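Group 3 allergen SMIPP-S YvT004A06 (Sarcoptes scabiei type hominis, PDB 3H7T) adopts the chymotrypsin-like fold of the trypsin family but, as an inactivated protease paralogue of the scabies mite, probably lacks peptidase activity. Local coordinates at residues A[58-63]-A[133-138]; A[68-73]-A[88-93]; A[106-111]-A[219-224]; A[117-122]-A[141-146]. All blocks are in the same frame, centred on the assembly; numbering follows the deposited sequence.

Contact 1. Residues A[58-63]-A[133-138]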
loop_
_atom_site.group_PDB
_atom_site.type_symbol
_atom_site.label_atom_id
_atom_site.label_comp_id
_atom_site.label_asym_id
_atom_site.label_seq_id
_atom_site.Cartn_x
_atom_site.Cartn_y
_atom_site.Cartn_z
ATOM N N SER A 58 5.948 -1.876 -15.630
ATOM C CA SER A 58 6.150 -0.501 -15.139
ATOM C C SER A 58 4.917 0.379 -15.379
ATOM O O SER A 58 4.774 1.451 -14.777
ATOM C CB SER A 58 7.359 0.143 -15.830
ATOM O OG SER A 58 8.546 -0.593 -15.612
ATOM N N TYR A 59 4.039 -0.072 -16.273
ATOM C CA TYR A 59 2.858 0.681 -16.651
ATOM C C TYR A 59 1.658 0.318 -15.786
ATOM O O TYR A 59 1.522 -0.823 -15.348
ATOM C CB TYR A 59 2.552 0.492 -18.148
ATOM C CG TYR A 59 3.700 0.930 -19.020
ATOM C CD1 TYR A 59 3.957 2.284 -19.238
ATOM C CD2 TYR A 59 4.554 -0.011 -19.611
ATOM C CE1 TYR A 59 5.032 2.693 -20.028
ATOM C CE2 TYR A 59 5.624 0.392 -20.402
ATOM C CZ TYR A 59 5.855 1.741 -20.609
ATOM O OH TYR A 59 6.915 2.143 -21.396
ATOM N N ARG A 60 0.790 1.302 -15.563
ATOM C CA ARG A 60 -0.322 1.169 -14.622
ATOM C C ARG A 60 -1.357 0.124 -15.027
ATOM O O ARG A 60 -1.872 -0.605 -14.168
ATOM C CB ARG A 60 -1.014 2.522 -14.406
ATOM C CG ARG A 60 -2.023 2.497 -13.263
ATOM C CD ARG A 60 -2.666 3.849 -13.020
ATOM N NE ARG A 60 -3.567 4.306 -14.088
ATOM C CZ ARG A 60 -4.837 3.931 -14.231
ATOM N NH1 ARG A 60 -5.378 3.052 -13.401
ATOM N NH2 ARG A 60 -5.571 4.434 -15.226
ATOM N N THR A 61 -1.674 0.071 -16.324
ATOM C CA THR A 61 -2.795 -0.744 -16.803
ATOM C C THR A 61 -2.438 -1.655 -17.979
ATOM O O THR A 61 -3.259 -2.465 -18.389
ATOM C CB THR A 61 -4.019 0.131 -17.228
ATOM O OG1 THR A 61 -3.654 0.991 -18.317
ATOM C CG2 THR A 61 -4.538 0.971 -16.075
ATOM N N THR A 62 -1.227 -1.516 -18.516
ATOM C CA THR A 62 -0.839 -2.217 -19.747
ATOM C C THR A 62 0.500 -2.950 -19.661
ATOM O O THR A 62 1.316 -2.690 -18.770
ATOM C CB THR A 62 -0.751 -1.248 -20.951
ATOM O OG1 THR A 62 0.143 -0.173 -20.632
ATOM C CG2 THR A 62 -2.121 -0.689 -21.321
ATOM N N LYS A 63 0.702 -3.875 -20.600
ATOM C CA LYS A 63 1.995 -4.541 -20.840
ATOM C C LYS A 63 2.485 -5.471 -19.748
ATOM O O LYS A 63 3.690 -5.656 -19.576
ATOM C CB LYS A 63 3.091 -3.532 -21.204
ATOM C CG LYS A 63 3.274 -3.355 -22.690
ATOM C CD LYS A 63 4.044 -2.101 -23.005
ATOM C CE LYS A 63 4.074 -1.882 -24.502
ATOM N NZ LYS A 63 4.046 -0.442 -24.827
ATOM N N LEU A 133 -6.047 14.674 -9.606
ATOM C CA LEU A 133 -6.459 13.372 -9.103
ATOM C C LEU A 133 -6.159 12.279 -10.136
ATOM O O LEU A 133 -6.473 11.119 -9.914
ATOM C CB LEU A 133 -7.948 13.387 -8.738
ATOM C CG LEU A 133 -8.371 14.243 -7.539
ATOM C CD1 LEU A 133 -9.881 14.341 -7.465
ATOM C CD2 LEU A 133 -7.820 13.673 -6.224
ATOM N N GLU A 134 -5.543 12.648 -11.264
ATOM C CA GLU A 134 -5.225 11.664 -12.321
ATOM C C GLU A 134 -4.041 10.790 -11.899
ATOM O O GLU A 134 -3.104 11.284 -11.261
ATOM C CB GLU A 134 -4.906 12.359 -13.646
ATOM C CG GLU A 134 -6.052 13.196 -14.251
ATOM C CD GLU A 134 -7.259 12.357 -14.673
ATOM O OE1 GLU A 134 -7.064 11.260 -15.245
ATOM O OE2 GLU A 134 -8.406 12.802 -14.434
ATOM N N TYR A 135 -4.070 9.511 -12.277
ATOM C CA TYR A 135 -2.999 8.571 -11.928
ATOM C C TYR A 135 -1.788 8.747 -12.843
ATOM O O TYR A 135 -1.891 9.338 -13.922
ATOM C CB TYR A 135 -3.477 7.119 -11.999
ATOM C CG TYR A 135 -4.785 6.846 -11.304
ATOM C CD1 TYR A 135 -4.931 7.055 -9.925
ATOM C CD2 TYR A 135 -5.877 6.365 -12.019
ATOM C CE1 TYR A 135 -6.149 6.809 -9.294
ATOM C CE2 TYR A 135 -7.091 6.114 -11.404
ATOM C CZ TYR A 135 -7.220 6.338 -10.042
ATOM O OH TYR A 135 -8.421 6.076 -9.437
ATOM N N SER A 136 -0.642 8.246 -12.394
ATOM C CA SER A 136 0.561 8.228 -13.221
ATOM C C SER A 136 0.525 6.985 -14.113
ATOM O O SER A 136 0.242 5.898 -13.632
ATOM C CB SER A 136 1.807 8.192 -12.329
ATOM O OG SER A 136 2.992 8.131 -13.101
ATOM N N GLY A 137 0.817 7.143 -15.407
ATOM C CA GLY A 137 0.940 5.991 -16.309
ATOM C C GLY A 137 2.160 5.128 -15.995
ATOM O O GLY A 137 2.157 3.912 -16.220
ATOM N N ASP A 138 3.194 5.769 -15.455
ATOM C CA ASP A 138 4.477 5.143 -15.171
ATOM C C ASP A 138 4.608 4.893 -13.672
ATOM O O ASP A 138 4.142 5.704 -12.857
ATOM C CB ASP A 138 5.618 6.078 -15.588
ATOM C CG ASP A 138 5.625 6.394 -17.075
ATOM O OD1 ASP A 138 5.376 5.495 -17.901
ATOM O OD2 ASP A 138 5.929 7.554 -17.423
#
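R60 reaches across to Y135 and S136, contributing most of the 58-63 side of this contact. Its CB lies 3.7 Å from S136 O. With CG anti to the backbone N (chi1 -170°) the chain sets off toward 133-138, and CD comes to 3.5 Å from Y135 CB. A bend at chi3 (69°) brings one face of the guanidinium against Y135 CD2, CZ lying 3.4 Å from that atom. NE lies against Y135 CB and CD2, NH1 and NH2 flank the same CD2, and S136 O sits at the edge, near the guanidinium plane. T61 CG2 covers the opposite face. The guanidinium plane is 47° from that of the ring, too steep for a parallel stack.

R60 N donates to G137 O at 3.0 Å, a bent bond, and Y59 CA approaches the same oxygen at 3.3 Å in a CA-H...O contact. The Y59 ring and the D138 carboxylate run the same way, Y59 CE1 3.5 Å from D138 OD1. S136 OG donates to D138 O at 2.7 Å, on a lone pair in the carbonyl plane.

The Y135 hydroxyl is hydrogen-bonded to the backbone N of F25, whose ring meets R60 in a cation-pi contact. The pairing is a single beta bridge between two surface loops, one from each half of the two-barrel chymotrypsin-like fold.

Contact 2. Residues A[68-73]-A[88-93]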
loop_
_atom_site.group_PDB
_atom_site.type_symbol
_atom_site.label_atom_id
_atom_site.label_comp_id
_atom_site.label_asym_id
_atom_site.label_seq_id
_atom_site.Cartn_x
_atom_site.Cartn_y
_atom_site.Cartn_z
ATOM N N MET A 68 -7.560 -12.324 -12.320
ATOM C CA MET A 68 -8.745 -11.987 -11.546
ATOM C C MET A 68 -8.560 -12.372 -10.080
ATOM O O MET A 68 -7.813 -13.302 -9.762
ATOM C CB MET A 68 -9.962 -12.712 -12.130
ATOM C CG MET A 68 -11.200 -11.839 -12.329
ATOM S SD MET A 68 -10.894 -10.369 -13.341
ATOM C CE MET A 68 -12.461 -10.193 -14.199
ATOM N N ALA A 69 -9.230 -11.646 -9.190
ATOM C CA ALA A 69 -9.273 -12.020 -7.776
ATOM C C ALA A 69 -10.260 -13.160 -7.569
ATOM O O ALA A 69 -11.276 -13.244 -8.264
ATOM C CB ALA A 69 -9.661 -10.837 -6.925
ATOM N N LYS A 70 -9.949 -14.030 -6.612
ATOM C CA LYS A 70 -10.833 -15.122 -6.220
ATOM C C LYS A 70 -11.524 -14.810 -4.892
ATOM O O LYS A 70 -12.748 -14.887 -4.797
ATOM C CB LYS A 70 -10.047 -16.432 -6.122
ATOM C CG LYS A 70 -10.897 -17.664 -5.838
ATOM C CD LYS A 70 -10.152 -18.944 -6.190
ATOM C CE LYS A 70 -9.064 -19.265 -5.177
ATOM N NZ LYS A 70 -8.297 -20.480 -5.566
ATOM N N LYS A 71 -10.731 -14.472 -3.875
ATOM C CA LYS A 71 -11.247 -14.142 -2.547
ATOM C C LYS A 71 -10.595 -12.872 -1.993
ATOM O O LYS A 71 -9.433 -12.579 -2.282
ATOM C CB LYS A 71 -11.008 -15.300 -1.571
ATOM C CG LYS A 71 -11.703 -16.607 -1.941
ATOM C CD LYS A 71 -11.053 -17.773 -1.223
ATOM C CE LYS A 71 -11.398 -19.107 -1.869
ATOM N NZ LYS A 71 -10.591 -20.218 -1.283
ATOM N N ILE A 72 -11.362 -12.134 -1.193
ATOM C CA ILE A 72 -10.897 -10.919 -0.541
ATOM C C ILE A 72 -10.982 -11.114 0.975
ATOM O O ILE A 72 -12.037 -11.472 1.499
ATOM C CB ILE A 72 -11.756 -9.686 -0.933
ATOM C CG1 ILE A 72 -11.843 -9.501 -2.462
ATOM C CG2 ILE A 72 -11.248 -8.416 -0.239
ATOM C CD1 ILE A 72 -10.506 -9.426 -3.191
ATOM N N TYR A 73 -9.877 -10.867 1.668
ATOM C CA TYR A 73 -9.835 -10.997 3.125
ATOM C C TYR A 73 -9.660 -9.637 3.765
ATOM O O TYR A 73 -8.662 -8.954 3.522
ATOM C CB TYR A 73 -8.706 -11.936 3.551
ATOM C CG TYR A 73 -8.822 -13.303 2.937
ATOM C CD1 TYR A 73 -9.444 -14.348 3.625
ATOM C CD2 TYR A 73 -8.327 -13.556 1.655
ATOM C CE1 TYR A 73 -9.561 -15.610 3.055
ATOM C CE2 TYR A 73 -8.438 -14.813 1.081
ATOM C CZ TYR A 73 -9.055 -15.834 1.787
ATOM O OH TYR A 73 -9.171 -17.079 1.214
ATOM N N VAL A 88 -6.180 -8.604 1.999
ATOM C CA VAL A 88 -5.417 -9.604 1.284
ATOM C C VAL A 88 -6.280 -10.187 0.184
ATOM O O VAL A 88 -7.429 -10.580 0.409
ATOM C CB VAL A 88 -4.852 -10.699 2.210
ATOM C CG1 VAL A 88 -4.148 -11.774 1.396
ATOM C CG2 VAL A 88 -3.894 -10.081 3.225
ATOM N N ILE A 89 -5.715 -10.208 -1.012
ATOM C CA ILE A 89 -6.407 -10.699 -2.183
ATOM C C ILE A 89 -5.783 -12.022 -2.590
ATOM O O ILE A 89 -4.563 -12.124 -2.741
ATOM C CB ILE A 89 -6.335 -9.680 -3.352
ATOM C CG1 ILE A 89 -6.964 -8.341 -2.937
ATOM C CG2 ILE A 89 -7.030 -10.239 -4.595
ATOM C CD1 ILE A 89 -6.651 -7.161 -3.883
ATOM N N GLU A 90 -6.621 -13.044 -2.731
ATOM C CA GLU A 90 -6.180 -14.306 -3.312
ATOM C C GLU A 90 -6.529 -14.303 -4.797
ATOM O O GLU A 90 -7.650 -13.956 -5.171
ATOM C CB GLU A 90 -6.822 -15.501 -2.594
ATOM C CG GLU A 90 -6.399 -16.851 -3.162
ATOM C CD GLU A 90 -6.975 -18.037 -2.405
ATOM O OE1 GLU A 90 -7.680 -17.843 -1.387
ATOM O OE2 GLU A 90 -6.706 -19.177 -2.830
ATOM N N THR A 91 -5.567 -14.674 -5.637
ATOM C CA THR A 91 -5.771 -14.684 -7.088
ATOM C C THR A 91 -6.471 -15.958 -7.560
ATOM O O THR A 91 -6.408 -17.003 -6.892
ATOM C CB THR A 91 -4.445 -14.475 -7.866
ATOM O OG1 THR A 91 -3.499 -15.498 -7.520
ATOM C CG2 THR A 91 -3.847 -13.114 -7.548
ATOM N N GLU A 92 -7.159 -15.851 -8.700
ATOM C CA GLU A 92 -7.818 -16.989 -9.349
ATOM C C GLU A 92 -6.805 -18.008 -9.852
ATOM O O GLU A 92 -6.988 -19.217 -9.686
ATOM C CB GLU A 92 -8.687 -16.516 -10.520
ATOM C CG GLU A 92 -10.065 -15.997 -10.127
ATOM C CD GLU A 92 -11.102 -17.097 -9.936
ATOM O OE1 GLU A 92 -10.731 -18.291 -9.874
ATOM O OE2 GLU A 92 -12.304 -16.763 -9.845
ATOM N N MET A 93 -5.745 -17.504 -10.478
ATOM C CA MET A 93 -4.652 -18.322 -10.985
ATOM C C MET A 93 -3.350 -17.838 -10.343
ATOM O O MET A 93 -3.272 -16.687 -9.915
ATOM C CB MET A 93 -4.569 -18.215 -12.514
ATOM C CG MET A 93 -5.854 -18.583 -13.246
HETATM O O HOH W 1 -7.913 -20.755 -1.306
#
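Main-chain hydrogen bonds join strand 68-73 to strand 88-91 in antiparallel fashion. At one end Y73 and V88 form a hydrogen-bonded pair, Y73 N giving to V88 O at 2.8 Å and V88 N returning to Y73 O. The pattern is interrupted by a classic beta bulge: K70 and K71 both face E90. K70 N donates to E90 O at 2.7 Å and nearly straight (171°), whereas K71 N reaches the same oxygen only weakly, at 3.4 Å. E90 N donates back to K71 O at 2.9 Å. Beyond the bulge the register is shifted by one residue, and just past the end of strand 88-91 E92 N binds M68 O.

Charged and polar groups converge on the carboxylate of E90, whose extended chain, with CG anti to the backbone N (chi1 180°), runs alongside both lysines. K70 NZ makes a salt bridge to E90 OE2 at 3.4 Å; the bridge from K71 NZ to OE1 is long. A water accepts from K71 NZ and donates to E90 OE2. Y73 OH donates a hydrogen bond to E90 OE1 at 3.1 Å, with ring and carboxylate planes only 17° apart. These partners would be expected to stabilise the charged form of E90.

Apolar contacts fill the other face. I89 CG2 meets A69 CB at 3.6 Å, and I72 CD1 packs on I89 CG1 at 3.7 Å.

Within the six-stranded barrel, strand 51-55 flanks 65-74 and strand 35-38 flanks 87-91. I51 and I53 meet the A69, I72 and I89 side, while I227 of helix 221-228 rests against Y73 and V88.

Contact 3. Residues A[106-111]-A[219-224]. With ZN (zinc ion), chain G.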
loop_
_atom_site.group_PDB
_atom_site.type_symbol
_atom_site.label_atom_id
_atom_site.label_comp_id
_atom_site.label_asym_id
_atom_site.label_seq_id
_atom_site.Cartn_x
_atom_site.Cartn_y
_atom_site.Cartn_z
ATOM N N GLU A 106 9.126 -10.250 1.229
ATOM C CA GLU A 106 9.030 -10.919 2.533
ATOM C C GLU A 106 8.329 -10.056 3.579
ATOM O O GLU A 106 8.413 -8.829 3.546
ATOM C CB GLU A 106 10.418 -11.338 3.043
ATOM C CG GLU A 106 11.125 -12.401 2.197
ATOM C CD GLU A 106 10.319 -13.683 2.038
ATOM O OE1 GLU A 106 9.871 -14.243 3.061
ATOM O OE2 GLU A 106 10.142 -14.132 0.883
ATOM N N LEU A 107 7.633 -10.703 4.506
ATOM C CA LEU A 107 7.021 -9.996 5.631
ATOM C C LEU A 107 8.074 -9.629 6.682
ATOM O O LEU A 107 9.099 -10.298 6.781
ATOM C CB LEU A 107 5.885 -10.830 6.236
ATOM C CG LEU A 107 4.646 -11.019 5.349
ATOM C CD1 LEU A 107 3.676 -12.058 5.936
ATOM C CD2 LEU A 107 3.936 -9.679 5.151
ATOM N N PRO A 108 7.835 -8.550 7.458
ATOM C CA PRO A 108 8.762 -8.145 8.505
ATOM C C PRO A 108 8.561 -9.007 9.756
ATOM O O PRO A 108 7.577 -9.738 9.836
ATOM C CB PRO A 108 8.307 -6.721 8.811
ATOM C CG PRO A 108 6.838 -6.783 8.635
ATOM C CD PRO A 108 6.645 -7.677 7.428
ATOM N N SER A 109 9.464 -8.878 10.725
ATOM C CA SER A 109 9.328 -9.532 12.029
ATOM C C SER A 109 8.158 -8.935 12.814
ATOM O O SER A 109 7.704 -7.809 12.530
ATOM C CB SER A 109 10.625 -9.392 12.827
ATOM O OG SER A 109 10.948 -8.023 13.014
ATOM N N LEU A 110 7.666 -9.692 13.793
ATOM C CA LEU A 110 6.495 -9.292 14.558
ATOM C C LEU A 110 6.675 -7.924 15.196
ATOM O O LEU A 110 7.707 -7.646 15.809
ATOM C CB LEU A 110 6.153 -10.331 15.631
ATOM C CG LEU A 110 4.989 -9.988 16.570
ATOM C CD1 LEU A 110 3.638 -10.030 15.850
ATOM C CD2 LEU A 110 4.989 -10.925 17.767
ATOM N N LEU A 111 5.655 -7.086 15.034
ATOM C CA LEU A 111 5.617 -5.738 15.596
ATOM C C LEU A 111 6.753 -4.811 15.139
ATOM O O LEU A 111 7.050 -3.816 15.804
ATOM C CB LEU A 111 5.487 -5.786 17.126
ATOM C CG LEU A 111 4.144 -6.278 17.687
ATOM C CD1 LEU A 111 4.262 -6.527 19.185
ATOM C CD2 LEU A 111 3.015 -5.291 17.402
ATOM N N TYR A 219 2.625 -4.948 12.831
ATOM C CA TYR A 219 1.509 -4.972 13.778
ATOM C C TYR A 219 0.469 -6.040 13.407
ATOM O O TYR A 219 -0.275 -6.537 14.266
ATOM C CB TYR A 219 0.867 -3.581 13.853
ATOM C CG TYR A 219 -0.159 -3.391 14.952
ATOM C CD1 TYR A 219 0.196 -2.819 16.181
ATOM C CD2 TYR A 219 -1.487 -3.775 14.763
ATOM C CE1 TYR A 219 -0.759 -2.634 17.191
ATOM C CE2 TYR A 219 -2.436 -3.610 15.762
ATOM C CZ TYR A 219 -2.069 -3.039 16.971
ATOM O OH TYR A 219 -3.030 -2.873 17.941
ATOM N N TYR A 220 0.441 -6.409 12.132
ATOM C CA TYR A 220 -0.600 -7.281 11.620
ATOM C C TYR A 220 -0.073 -8.594 11.016
ATOM O O TYR A 220 -0.831 -9.315 10.363
ATOM C CB TYR A 220 -1.437 -6.513 10.580
ATOM C CG TYR A 220 -2.177 -5.321 11.143
ATOM C CD1 TYR A 220 -3.397 -5.484 11.797
ATOM C CD2 TYR A 220 -1.671 -4.029 11.006
ATOM C CE1 TYR A 220 -4.091 -4.396 12.310
ATOM C CE2 TYR A 220 -2.368 -2.926 11.509
ATOM C CZ TYR A 220 -3.574 -3.125 12.161
ATOM O OH TYR A 220 -4.277 -2.072 12.675
ATOM N N VAL A 221 1.207 -8.906 11.251
ATOM C CA VAL A 221 1.863 -10.090 10.650
ATOM C C VAL A 221 1.183 -11.427 11.010
ATOM O O VAL A 221 1.118 -12.332 10.178
ATOM C CB VAL A 221 3.397 -10.132 10.968
ATOM C CG1 VAL A 221 4.003 -11.522 10.723
ATOM C CG2 VAL A 221 4.138 -9.088 10.146
ATOM N N LEU A 222 0.682 -11.531 12.241
ATOM C CA LEU A 222 -0.080 -12.701 12.686
ATOM C C LEU A 222 -1.369 -12.843 11.890
ATOM O O LEU A 222 -1.750 -13.946 11.492
ATOM C CB LEU A 222 -0.431 -12.595 14.173
ATOM C CG LEU A 222 0.677 -12.427 15.216
ATOM C CD1 LEU A 222 0.069 -11.976 16.532
ATOM C CD2 LEU A 222 1.489 -13.707 15.390
ATOM N N ASP A 223 -2.045 -11.717 11.674
ATOM C CA ASP A 223 -3.254 -11.706 10.865
ATOM C C ASP A 223 -2.965 -12.089 9.415
ATOM O O ASP A 223 -3.694 -12.898 8.835
ATOM C CB ASP A 223 -3.927 -10.341 10.935
ATOM C CG ASP A 223 -4.346 -9.976 12.337
ATOM O OD1 ASP A 223 -5.397 -10.479 12.786
ATOM O OD2 ASP A 223 -3.621 -9.191 12.993
ATOM N N ILE A 224 -1.902 -11.522 8.839
ATOM C CA ILE A 224 -1.532 -11.827 7.450
ATOM C C ILE A 224 -1.226 -13.316 7.289
ATOM O O ILE A 224 -1.656 -13.946 6.315
ATOM C CB ILE A 224 -0.304 -11.002 6.930
ATOM C CG1 ILE A 224 -0.434 -9.494 7.216
ATOM C CG2 ILE A 224 -0.091 -11.253 5.440
ATOM C CD1 ILE A 224 -1.717 -8.864 6.794
HETATM ZN ZN ZN G . -4.293 -8.502 14.656
HETATM O O HOH W 2 -2.773 -7.417 15.182
#
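The C-terminal helix of the chymotrypsin-like fold begins here, with Y220 at its N-cap position, and the 106-111 loop packs along its first turn. I224 N bonds to Y220 O at 2.9 Å, the backbone evidence for that turn. The contact is mainly apolar packing, with some approaches to backbone atoms.

V221 is central. Its CG2, anti to the carbonyl carbon, is directed at P108, where it approaches P108 O at 3.5 Å and P108 CG at 3.9 Å; the valine and proline side chains slide past each other in opposite directions. L107 CD1 touches I224 CG2 one turn further along, also at 3.9 Å. Toward solvent, L110 CD1 reaches L222 CG at 3.9 Å. L111 CD2 closes the row against Y219, lying 3.9 Å from both CA and CD1. The four apolar side-chain contacts, all at this same distance, indicate ordinary van der Waals spacing.

On another side of the helix, D223 OD2 binds a zinc ion at 1.9 Å. A water also bound to this zinc donates to Y219 O, so metal, helix and the residue preceding the N-cap are linked.

The backbone ties the loop to its surroundings as well, E106 pairing with L196 of strand 195-200 and L111 with G218. I224 also packs on L31 and Y86, and helix 221-228 runs on from here toward strands 65-74 and 87-91.

Contact 4. Residues A[117-122]-A[141-146]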
loop_
_atom_site.group_PDB
_atom_site.type_symbol
_atom_site.label_atom_id
_atom_site.label_comp_id
_atom_site.label_asym_id
_atom_site.label_seq_id
_atom_site.Cartn_x
_atom_site.Cartn_y
_atom_site.Cartn_z
ATOM N N ASP A 117 13.484 8.983 11.201
ATOM C CA ASP A 117 14.682 9.393 10.457
ATOM C C ASP A 117 15.276 8.317 9.540
ATOM O O ASP A 117 16.191 8.599 8.768
ATOM C CB ASP A 117 15.747 10.002 11.390
ATOM C CG ASP A 117 15.280 11.300 12.035
ATOM O OD1 ASP A 117 14.388 11.973 11.468
ATOM O OD2 ASP A 117 15.807 11.651 13.109
ATOM N N THR A 118 14.764 7.093 9.610
ATOM C CA THR A 118 15.111 6.104 8.584
ATOM C C THR A 118 14.179 6.311 7.392
ATOM O O THR A 118 13.222 7.097 7.483
ATOM C CB THR A 118 15.058 4.647 9.093
ATOM O OG1 THR A 118 13.700 4.244 9.299
ATOM C CG2 THR A 118 15.853 4.500 10.392
ATOM N N SER A 119 14.472 5.627 6.289
ATOM C CA SER A 119 13.715 5.762 5.046
ATOM C C SER A 119 13.068 4.452 4.606
ATOM O O SER A 119 13.647 3.370 4.769
ATOM C CB SER A 119 14.618 6.259 3.918
ATOM O OG SER A 119 14.959 7.619 4.092
ATOM N N VAL A 120 11.866 4.573 4.046
ATOM C CA VAL A 120 11.174 3.453 3.420
ATOM C C VAL A 120 11.039 3.733 1.933
ATOM O O VAL A 120 10.763 4.873 1.511
ATOM C CB VAL A 120 9.765 3.156 4.047
ATOM C CG1 VAL A 120 9.894 2.742 5.524
ATOM C CG2 VAL A 120 8.818 4.353 3.900
ATOM N N LEU A 121 11.260 2.694 1.142
ATOM C CA LEU A 121 11.115 2.786 -0.304
ATOM C C LEU A 121 9.660 2.503 -0.685
ATOM O O LEU A 121 9.142 1.420 -0.419
ATOM C CB LEU A 121 12.057 1.783 -0.991
ATOM C CG LEU A 121 11.902 1.659 -2.510
ATOM C CD1 LEU A 121 12.297 2.973 -3.198
ATOM C CD2 LEU A 121 12.723 0.493 -3.054
ATOM N N VAL A 122 9.022 3.477 -1.320
ATOM C CA VAL A 122 7.608 3.406 -1.681
ATOM C C VAL A 122 7.490 3.535 -3.196
ATOM O O VAL A 122 8.231 4.289 -3.816
ATOM C CB VAL A 122 6.803 4.547 -1.000
ATOM C CG1 VAL A 122 5.312 4.541 -1.419
ATOM C CG2 VAL A 122 6.953 4.491 0.520
ATOM N N GLU A 141 8.762 6.057 -7.839
ATOM C CA GLU A 141 9.317 5.642 -6.550
ATOM C C GLU A 141 9.793 6.845 -5.749
ATOM O O GLU A 141 10.150 7.873 -6.318
ATOM C CB GLU A 141 10.486 4.657 -6.742
ATOM C CG GLU A 141 11.694 5.293 -7.435
ATOM C CD GLU A 141 12.939 4.426 -7.423
ATOM O OE1 GLU A 141 14.019 4.965 -7.119
ATOM O OE2 GLU A 141 12.852 3.217 -7.716
ATOM N N ALA A 142 9.800 6.709 -4.428
ATOM C CA ALA A 142 10.452 7.680 -3.557
ATOM C C ALA A 142 10.868 7.044 -2.239
ATOM O O ALA A 142 10.269 6.059 -1.782
ATOM C CB ALA A 142 9.553 8.889 -3.306
ATOM N N ASN A 143 11.902 7.618 -1.635
ATOM C CA ASN A 143 12.215 7.331 -0.253
ATOM C C ASN A 143 11.489 8.319 0.653
ATOM O O ASN A 143 11.669 9.537 0.541
ATOM C CB ASN A 143 13.731 7.319 -0.018
ATOM C CG ASN A 143 14.352 5.944 -0.297
ATOM O OD1 ASN A 143 14.472 5.531 -1.445
ATOM N ND2 ASN A 143 14.707 5.220 0.763
ATOM N N PHE A 144 10.630 7.778 1.513
ATOM C CA PHE A 144 9.889 8.557 2.499
ATOM C C PHE A 144 10.618 8.456 3.833
ATOM O O PHE A 144 10.832 7.337 4.343
ATOM C CB PHE A 144 8.488 7.965 2.699
ATOM C CG PHE A 144 7.486 8.309 1.619
ATOM C CD1 PHE A 144 6.318 8.995 1.948
ATOM C CD2 PHE A 144 7.673 7.896 0.295
ATOM C CE1 PHE A 144 5.363 9.306 0.979
ATOM C CE2 PHE A 144 6.722 8.189 -0.692
ATOM C CZ PHE A 144 5.561 8.907 -0.354
ATOM N N THR A 145 10.963 9.601 4.417
ATOM C CA THR A 145 11.578 9.635 5.748
ATOM C C THR A 145 10.538 9.414 6.834
ATOM O O THR A 145 9.530 10.121 6.897
ATOM C CB THR A 145 12.326 10.956 6.021
ATOM O OG1 THR A 145 13.149 11.269 4.901
ATOM C CG2 THR A 145 13.209 10.830 7.267
ATOM N N VAL A 146 10.799 8.426 7.682
ATOM C CA VAL A 146 9.888 8.050 8.756
ATOM C C VAL A 146 9.830 9.140 9.839
ATOM O O VAL A 146 10.857 9.619 10.328
ATOM C CB VAL A 146 10.243 6.639 9.340
ATOM C CG1 VAL A 146 9.433 6.333 10.599
ATOM C CG2 VAL A 146 10.010 5.539 8.272
HETATM O O HOH W 3 11.706 12.368 11.028
HETATM O O HOH W 4 14.737 2.384 2.029
HETATM O O HOH W 5 13.893 9.369 2.710
#
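V120 CG1, anti to the carbonyl carbon (chi1 -63°), is turned to V146 CG2 at 3.9 Å, while its CG2 faces F144 CB at 3.8 Å. F144 swings its ring back along the strand (chi1 -78°), and V122 CG2 meets F144 CD2 at 3.5 Å, the two side chains crossing at about a right angle. These contacts line the buried face of an antiparallel pair in the second, C-terminal barrel of the chymotrypsin-like fold.

The register is regular. V120 with F144 and V122 with A142 are hydrogen-bonded pairs, each with bonds in both directions; F144 N to V120 O measures 2.9 Å. S119 with T145 and L121 with N143 are the non-hydrogen-bonded pairs. Just before strand 119-124 begins, T118 O accepts a nearly straight bond (176°) from V146 N.

Strand 189-192 flanks 119-124, its A190 touching V120 and V122, and F214 meets the F144 ring edge-to-face. On the face of S119 and T145, T145 OG1 bonds to D177; at the end of the pairing E141 has a salt bridge to K5.

At the D117 end, V146 O takes two donors: D117 N at 2.8 Å and, at 3.0 Å, a water that also donates to D117 OD1.

From the N terminus, the 58-63 loop opens contact 1, which closes only at 133-138 and joins a loop of the first barrel to one of the second. Contact 2 is nested within that span, joining neighbouring strands of the first barrel across a short connection. Next comes 106-111, the first half of contact 3, in the loop between strands 87-91 and 119-124; its partner at 219-224, the start of the C-terminal helix, closes a loop of more than a hundred residues that encloses contact 4, a pairing in the second sheet. Contact 1 crosses contacts 3 and 4 along the chain, its second segment lying between 117-122 and 141-146. Contacts 1 and 3 lie on opposite sides of the chain's centre.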